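Local coordinates for fasciclin-1 (Drosophila melanogaster, PDB 1O70), which mediates adhesion between neural cells, represented here by its third and fourth FAS1 domains, at residues Ser213-Lys216 and Lys217-Ala221; Lys72-Gln75 and Ile76-His80; Arg85-Val88 and Asp89-Arg92. All blocks are in the same frame, centred on the assembly; numbering follows the deposited sequence.

Contact 1 (Ser213-Lys216 and Lys217-Ala221)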
loop_
_atom_site.group_PDB
_atom_site.type_symbol
_atom_site.label_atom_id
_atom_site.label_comp_id
_atom_site.label_asym_id
_atom_site.label_seq_id
_atom_site.Cartn_x
_atom_site.Cartn_y
_atom_site.Cartn_z
ATOM N N SER A 213 22.329 19.032 5.014
ATOM C CA SER A 213 22.947 18.809 6.318
ATOM C C SER A 213 21.976 18.169 7.308
ATOM O O SER A 213 22.331 17.230 8.026
ATOM C CB SER A 213 23.483 20.125 6.890
ATOM O OG SER A 213 24.749 20.442 6.329
ATOM N N ALA A 214 20.751 18.681 7.353
ATOM C CA ALA A 214 19.762 18.116 8.261
ATOM C C ALA A 214 19.419 16.701 7.799
ATOM O O ALA A 214 19.090 15.837 8.609
ATOM C CB ALA A 214 18.506 18.974 8.287
ATOM N N HIS A 215 19.494 16.466 6.494
ATOM C CA HIS A 215 19.189 15.153 5.969
ATOM C C HIS A 215 20.274 14.170 6.385
ATOM O O HIS A 215 19.978 13.028 6.741
ATOM C CB HIS A 215 19.059 15.204 4.449
ATOM C CG HIS A 215 18.838 13.867 3.821
ATOM N ND1 HIS A 215 19.868 12.993 3.556
ATOM C CD2 HIS A 215 17.704 13.243 3.424
ATOM C CE1 HIS A 215 19.380 11.887 3.020
ATOM N NE2 HIS A 215 18.069 12.014 2.929
ATOM N N LYS A 216 21.528 14.610 6.353
ATOM C CA LYS A 216 22.628 13.741 6.751
ATOM C C LYS A 216 22.496 13.394 8.231
ATOM O O LYS A 216 22.844 12.288 8.638
ATOM C CB LYS A 216 23.977 14.417 6.513
ATOM C CG LYS A 216 25.155 13.556 6.925
ATOM C CD LYS A 216 26.434 14.367 7.070
ATOM C CE LYS A 216 27.571 13.506 7.619
ATOM N NZ LYS A 216 28.792 14.318 7.890
ATOM N N LYS A 217 21.987 14.339 9.021
ATOM C CA LYS A 217 21.812 14.136 10.457
ATOM C C LYS A 217 20.722 13.119 10.790
ATOM O O LYS A 217 20.879 12.314 11.713
ATOM C CB LYS A 217 21.473 15.459 11.166
ATOM C CG LYS A 217 22.629 16.445 11.381
ATOM C CD LYS A 217 22.140 17.629 12.243
ATOM C CE LYS A 217 23.236 18.649 12.553
ATOM N NZ LYS A 217 23.821 19.262 11.321
ATOM N N LEU A 218 19.613 13.163 10.053
ATOM C CA LEU A 218 18.505 12.247 10.294
ATOM C C LEU A 218 18.954 10.803 10.125
ATOM O O LEU A 218 18.371 9.896 10.718
ATOM C CB LEU A 218 17.343 12.553 9.344
ATOM C CG LEU A 218 16.624 13.884 9.603
ATOM C CD1 LEU A 218 15.577 14.120 8.527
ATOM C CD2 LEU A 218 15.974 13.866 10.991
ATOM N N PHE A 219 19.989 10.591 9.317
ATOM C CA PHE A 219 20.504 9.248 9.114
ATOM C C PHE A 219 21.842 9.047 9.837
ATOM O O PHE A 219 22.765 8.423 9.309
ATOM C CB PHE A 219 20.651 8.931 7.617
ATOM C CG PHE A 219 19.338 8.836 6.884
ATOM C CD1 PHE A 219 18.720 9.981 6.389
ATOM C CD2 PHE A 219 18.688 7.609 6.734
ATOM C CE1 PHE A 219 17.484 9.913 5.764
ATOM C CE2 PHE A 219 17.445 7.537 6.106
ATOM C CZ PHE A 219 16.841 8.693 5.623
ATOM N N MET A 220 21.941 9.590 11.049
ATOM C CA MET A 220 23.144 9.456 11.878
ATOM C C MET A 220 22.744 9.102 13.298
ATOM O O MET A 220 21.830 9.704 13.863
ATOM C CB MET A 220 23.954 10.755 11.891
ATOM C CG MET A 220 24.977 10.852 10.784
ATOM S SD MET A 220 25.661 12.502 10.666
ATOM C CE MET A 220 27.118 12.314 11.695
ATOM N N ALA A 221 23.433 8.122 13.870
ATOM C CA ALA A 221 23.142 7.680 15.229
ATOM C C ALA A 221 23.266 8.826 16.223
ATOM O O ALA A 221 22.521 8.890 17.195
ATOM C CB ALA A 221 24.076 6.543 15.621
#

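Contact 2 (Lys72-Gln75 and Ile76-His80)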
loop_
_atom_site.group_PDB
_atom_site.type_symbol
_atom_site.label_atom_id
_atom_site.label_comp_id
_atom_site.label_asym_id
_atom_site.label_seq_id
_atom_site.Cartn_x
_atom_site.Cartn_y
_atom_site.Cartn_z
ATOM N N LYS A 72 -16.859 -7.923 1.945
ATOM C CA LYS A 72 -15.418 -7.709 1.890
ATOM C C LYS A 72 -14.785 -8.575 0.807
ATOM O O LYS A 72 -13.943 -8.109 0.039
ATOM C CB LYS A 72 -14.782 -8.020 3.248
ATOM C CG LYS A 72 -15.111 -6.988 4.310
ATOM C CD LYS A 72 -14.429 -7.283 5.635
ATOM C CE LYS A 72 -14.749 -6.196 6.660
ATOM N NZ LYS A 72 -14.086 -6.449 7.971
ATOM N N MET A 73 -15.194 -9.836 0.749
ATOM C CA MET A 73 -14.674 -10.747 -0.253
ATOM C C MET A 73 -14.795 -10.146 -1.644
ATOM O O MET A 73 -13.905 -10.307 -2.477
ATOM C CB MET A 73 -15.426 -12.069 -0.196
ATOM C CG MET A 73 -14.848 -13.046 0.801
ATOM S SD MET A 73 -13.121 -13.397 0.401
ATOM C CE MET A 73 -12.332 -12.655 1.816
ATOM N N ARG A 74 -15.903 -9.452 -1.883
ATOM C CA ARG A 74 -16.156 -8.816 -3.164
ATOM C C ARG A 74 -15.118 -7.716 -3.397
ATOM O O ARG A 74 -14.622 -7.541 -4.509
ATOM C CB ARG A 74 -17.572 -8.227 -3.174
ATOM C CG ARG A 74 -18.096 -7.829 -4.553
ATOM C CD ARG A 74 -19.606 -7.572 -4.518
ATOM N NE ARG A 74 -20.301 -8.640 -3.797
ATOM C CZ ARG A 74 -20.876 -8.492 -2.604
ATOM N NH1 ARG A 74 -20.849 -7.315 -1.995
ATOM N NH2 ARG A 74 -21.468 -9.524 -2.010
ATOM N N GLN A 75 -14.785 -6.975 -2.342
ATOM C CA GLN A 75 -13.799 -5.912 -2.466
ATOM C C GLN A 75 -12.427 -6.509 -2.727
ATOM O O GLN A 75 -11.637 -5.968 -3.507
ATOM C CB GLN A 75 -13.744 -5.075 -1.202
ATOM C CG GLN A 75 -14.976 -4.259 -0.962
ATOM C CD GLN A 75 -14.789 -3.316 0.205
ATOM O OE1 GLN A 75 -13.989 -2.373 0.144
ATOM N NE2 GLN A 75 -15.517 -3.571 1.286
ATOM N N ILE A 76 -12.149 -7.626 -2.068
ATOM C CA ILE A 76 -10.886 -8.306 -2.241
ATOM C C ILE A 76 -10.815 -8.852 -3.657
ATOM O O ILE A 76 -9.831 -8.642 -4.364
ATOM C CB ILE A 76 -10.752 -9.435 -1.218
ATOM C CG1 ILE A 76 -10.599 -8.814 0.174
ATOM C CG2 ILE A 76 -9.592 -10.353 -1.585
ATOM C CD1 ILE A 76 -10.414 -9.807 1.295
ATOM N N LEU A 77 -11.874 -9.535 -4.076
ATOM C CA LEU A 77 -11.924 -10.079 -5.425
ATOM C C LEU A 77 -11.748 -8.970 -6.457
ATOM O O LEU A 77 -10.944 -9.106 -7.381
ATOM C CB LEU A 77 -13.257 -10.795 -5.671
ATOM C CG LEU A 77 -13.473 -12.178 -5.033
ATOM C CD1 LEU A 77 -14.947 -12.527 -5.081
ATOM C CD2 LEU A 77 -12.647 -13.235 -5.764
ATOM N N ASN A 78 -12.477 -7.870 -6.293
ATOM C CA ASN A 78 -12.403 -6.766 -7.241
ATOM C C ASN A 78 -11.028 -6.155 -7.464
ATOM O O ASN A 78 -10.745 -5.685 -8.563
ATOM C CB ASN A 78 -13.365 -5.653 -6.847
ATOM C CG ASN A 78 -14.806 -6.087 -6.918
ATOM O OD1 ASN A 78 -15.190 -6.864 -7.787
ATOM N ND2 ASN A 78 -15.619 -5.579 -6.002
ATOM N N MET A 79 -10.173 -6.150 -6.446
ATOM C CA MET A 79 -8.856 -5.563 -6.626
ATOM C C MET A 79 -7.906 -6.492 -7.377
ATOM O O MET A 79 -6.808 -6.085 -7.762
ATOM C CB MET A 79 -8.246 -5.130 -5.283
ATOM C CG MET A 79 -7.981 -6.236 -4.304
ATOM S SD MET A 79 -7.129 -5.643 -2.808
ATOM C CE MET A 79 -8.469 -4.766 -1.957
ATOM N N HIS A 80 -8.331 -7.737 -7.598
ATOM C CA HIS A 80 -7.516 -8.697 -8.348
ATOM C C HIS A 80 -7.897 -8.603 -9.821
ATOM O O HIS A 80 -7.352 -9.328 -10.649
ATOM C CB HIS A 80 -7.766 -10.133 -7.889
ATOM C CG HIS A 80 -7.100 -10.497 -6.598
ATOM N ND1 HIS A 80 -7.660 -10.232 -5.367
ATOM C CD2 HIS A 80 -5.939 -11.150 -6.349
ATOM C CE1 HIS A 80 -6.878 -10.713 -4.416
ATOM N NE2 HIS A 80 -5.827 -11.276 -4.985
#

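Contact 3 (Arg85-Val88 and Asp89-Arg92)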
loop_
_atom_site.group_PDB
_atom_site.type_symbol
_atom_site.label_atom_id
_atom_site.label_comp_id
_atom_site.label_asym_id
_atom_site.label_seq_id
_atom_site.Cartn_x
_atom_site.Cartn_y
_atom_site.Cartn_z
ATOM N N ARG A 85 -5.742 -4.759 -20.571
ATOM C CA ARG A 85 -5.074 -5.934 -21.115
ATOM C C ARG A 85 -3.597 -5.808 -20.747
ATOM O O ARG A 85 -2.860 -5.059 -21.387
ATOM C CB ARG A 85 -5.226 -5.955 -22.630
ATOM C CG ARG A 85 -4.482 -7.094 -23.300
ATOM C CD ARG A 85 -4.309 -6.816 -24.786
ATOM N NE ARG A 85 -5.604 -6.613 -25.414
ATOM C CZ ARG A 85 -6.485 -7.588 -25.601
ATOM N NH1 ARG A 85 -6.191 -8.823 -25.210
ATOM N NH2 ARG A 85 -7.661 -7.330 -26.169
ATOM N N LEU A 86 -3.159 -6.539 -19.725
ATOM C CA LEU A 86 -1.777 -6.439 -19.281
ATOM C C LEU A 86 -0.966 -7.718 -19.182
ATOM O O LEU A 86 -1.222 -8.556 -18.316
ATOM C CB LEU A 86 -1.715 -5.758 -17.912
ATOM C CG LEU A 86 -1.975 -4.263 -17.790
ATOM C CD1 LEU A 86 -1.789 -3.832 -16.332
ATOM C CD2 LEU A 86 -1.008 -3.507 -18.686
ATOM N N ASN A 87 0.031 -7.854 -20.053
ATOM C CA ASN A 87 0.919 -9.012 -20.006
ATOM C C ASN A 87 2.284 -8.507 -19.553
ATOM O O ASN A 87 2.510 -7.297 -19.493
ATOM C CB ASN A 87 1.023 -9.679 -21.382
ATOM C CG ASN A 87 1.526 -8.730 -22.462
ATOM O OD1 ASN A 87 1.710 -9.122 -23.605
ATOM N ND2 ASN A 87 1.742 -7.475 -22.100
ATOM N N VAL A 88 3.193 -9.426 -19.251
ATOM C CA VAL A 88 4.525 -9.041 -18.802
ATOM C C VAL A 88 5.154 -7.914 -19.621
ATOM O O VAL A 88 5.627 -6.932 -19.052
ATOM C CB VAL A 88 5.487 -10.232 -18.811
ATOM C CG1 VAL A 88 6.873 -9.778 -18.418
ATOM C CG2 VAL A 88 4.986 -11.296 -17.850
ATOM N N ASP A 89 5.155 -8.047 -20.946
ATOM C CA ASP A 89 5.749 -7.023 -21.789
ATOM C C ASP A 89 5.145 -5.648 -21.561
ATOM O O ASP A 89 5.872 -4.669 -21.391
ATOM C CB ASP A 89 5.624 -7.384 -23.279
ATOM C CG ASP A 89 6.491 -8.568 -23.672
ATOM O OD1 ASP A 89 7.562 -8.767 -23.041
ATOM O OD2 ASP A 89 6.110 -9.293 -24.628
ATOM N N LYS A 90 3.818 -5.573 -21.565
ATOM C CA LYS A 90 3.136 -4.298 -21.369
ATOM C C LYS A 90 3.467 -3.712 -19.985
ATOM O O LYS A 90 3.656 -2.504 -19.851
ATOM C CB LYS A 90 1.620 -4.477 -21.535
ATOM C CG LYS A 90 0.824 -3.174 -21.527
ATOM C CD LYS A 90 1.139 -2.322 -22.745
ATOM C CE LYS A 90 0.542 -0.922 -22.639
ATOM N NZ LYS A 90 0.914 -0.101 -23.840
ATOM N N ILE A 91 3.554 -4.570 -18.971
ATOM C CA ILE A 91 3.874 -4.125 -17.626
ATOM C C ILE A 91 5.279 -3.522 -17.614
ATOM O O ILE A 91 5.492 -2.446 -17.049
ATOM C CB ILE A 91 3.784 -5.297 -16.608
ATOM C CG1 ILE A 91 2.359 -5.847 -16.574
ATOM C CG2 ILE A 91 4.149 -4.819 -15.209
ATOM C CD1 ILE A 91 2.205 -7.089 -15.740
ATOM N N ARG A 92 6.236 -4.210 -18.234
ATOM C CA ARG A 92 7.610 -3.703 -18.307
ATOM C C ARG A 92 7.623 -2.305 -18.901
ATOM O O ARG A 92 8.214 -1.385 -18.341
ATOM C CB ARG A 92 8.485 -4.585 -19.200
ATOM C CG ARG A 92 9.251 -5.665 -18.482
ATOM C CD ARG A 92 10.669 -5.777 -19.049
ATOM N NE ARG A 92 11.382 -6.925 -18.492
ATOM C CZ ARG A 92 11.093 -8.186 -18.790
ATOM N NH1 ARG A 92 10.117 -8.455 -19.647
ATOM N NH2 ARG A 92 11.767 -9.173 -18.218
#

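Contact 1 (Ser213-Lys216 and Lys217-Ala221)
His-215 and Phe-219, one helical turn apart, bring their rings together on the firm side of this helix end. CD1 and CE1 of Phe-219 lie obliquely over one face of the imidazole: CD1 of Phe-219 stands 3.9 Å above the His-215 plane, displaced toward the rim, and CE1 of Phe-219 comes to 3.6 Å from NE2 of His-215. With planes 37° apart the pair is neither a stack nor T-shaped. The His-215 ring gets there because CG is anti to the backbone N (chi1 176°). His-215 O lies near the plane of the Phe-219 ring, at its edge, 3.3 Å from CD1 of that ring, where aromatic hydrogens carry slight positive charge. A glycine here would remove the imidazole face over which CD1 and CE1 of Phe-219 lie, and is likely to leave the phenyl ring freer to turn. Leu-218 suits the buried side, pressing on Trp-204 of helix 201-210 and Met-177 of helix 172-177, which Phe-219 also touches.

The other side is looser. Lys-216 runs out fully extended, its aliphatic part meeting Met-220: CE lies 3.7 Å from SD of Met-220, the two flexible chains meeting at a slant. Its ammonium end, suited to solvent, reaches onward, and Lys-217 likewise sends its charged end along the exposed flank beside Ser-213.

The backbone changes here too. Lys-217 N bonds Ser-213 O at 3.1 Å and Leu-218 N bonds Ala-214 O at 3.1 Å, ordinary i to i+4 links; Phe-219 N then makes only a weak bond to Lys-216 O, and Met-220 N bonds Lys-217 O at 3.0 Å. This shift to i to i+3 bonds is characteristic of an alpha-helix tightening into a turn as it ends, here helix 212-218 on the surface of the fourth FAS1 domain.

Contact 2 (Lys72-Gln75 and Ile76-His80)
Gln-75 O is gripped twice: by Met-79 N, 3.3 Å away in the regular helical bond, and by the side-chain amide ND2 of Asn-106 from outside the helix. The Met-79 bond is bent (140° at the hydrogen). One turn earlier the bonds are straighter, with Ile-76 N to Lys-72 O at 2.8 Å and Leu-77 N to Met-73 O at 2.7 Å.

Ile-76 O belongs to the last turn, and His-80 ND1 donates to it at 2.9 Å. The acceptor lies in the imidazole plane, but the donor sits above the carbonyl plane. This bond fixes the ring's rotation; a histidine suits the place because its ring can reach back to a carbonyl of the last turn, closing the C-terminal end of helix 70-79, and it also touches Phe-27 and Leu-154.

Among the apolar chains, Met-73 and Ile-76 lie side by side, pointing the same way. Bends at chi2 and chi3 curl Met-73 so that CE rests 3.5 Å from CD1 of Ile-76, a fit the pliant thioether makes easily.

Leu-77 faces helix 21-33 through Phe-27, Val-30 and Ile-31, and also Val-38 of helix 37-43, while Met-73 reaches Val-66 and Leu-67 of helix 64-67. Beyond the helix, backbone bonds join His-80 to Leu-51 of strand 48-53, so helix 70-79 runs directly into the sheet of the third FAS1 domain.

Contact 3 (Arg85-Val88 and Asp89-Arg92)
Asn-87 O accepts Ile-91 N at 3.0 Å and Val-88 O accepts Arg-92 N at 2.9 Å, the first two links of helix 88-94. The chain arrives extended, with Asn-87 at phi/psi -111/170°, and turns helical at Val-88; Asn-87 thus holds the N-cap position, a common one for asparagine.

Leu-86 and Ile-91 bracket the cap, CB of Leu-86 lying 4.3 Å from CG1 of Ile-91: the residue before the N-cap meets the fourth after it, a hydrophobic staple. Leu-86 also touches Lys-90, its CD2 3.4 Å from CG of the lysine, whose bend at chi2 (67°) helps send the amine away from the apolar patch. Val-88 and Arg-92 run side by side, CG1 of the valine 3.7 Å from NH1 of the arginine, whose NH2 bonds Gly-117 O. Asp-89, in the first turn, would probably be favoured by the helix dipole.

Leu-86 N bonds OG1 of Thr-49 and Leu-86 O bonds NE2 of His-148, side chains of strands 48-53 and 145-150. Val-88 packs on Ala-138 of strand 131-141, while Ile-91 and Arg-92 lie against Phe-113 and Val-115 of strand 110-116, seating the helix on the third FAS1 domain's sheet.

Along the chain contact 2 comes first, then contact 3, then contact 1. Contacts 2 and 3 share the third FAS1 domain, their centres about 22 Å apart and nearest atoms about 10 Å: helix 70-79 leads into edge strand 81-82, and the loop ending at the N-cap Asn-87 leads on to helix 88-94, so both border one mixed sheet. Contact 1 belongs to the fourth domain, on helix 212-218, its centre about 42 Å from that of contact 2 and about 40 Å from that of contact 3. That domain has its own seven-stranded sheet with the same strand order. Each contact belongs to a helix, at its start in contact 3 and toward its end in contacts 1 and 2, within two copies of the fold.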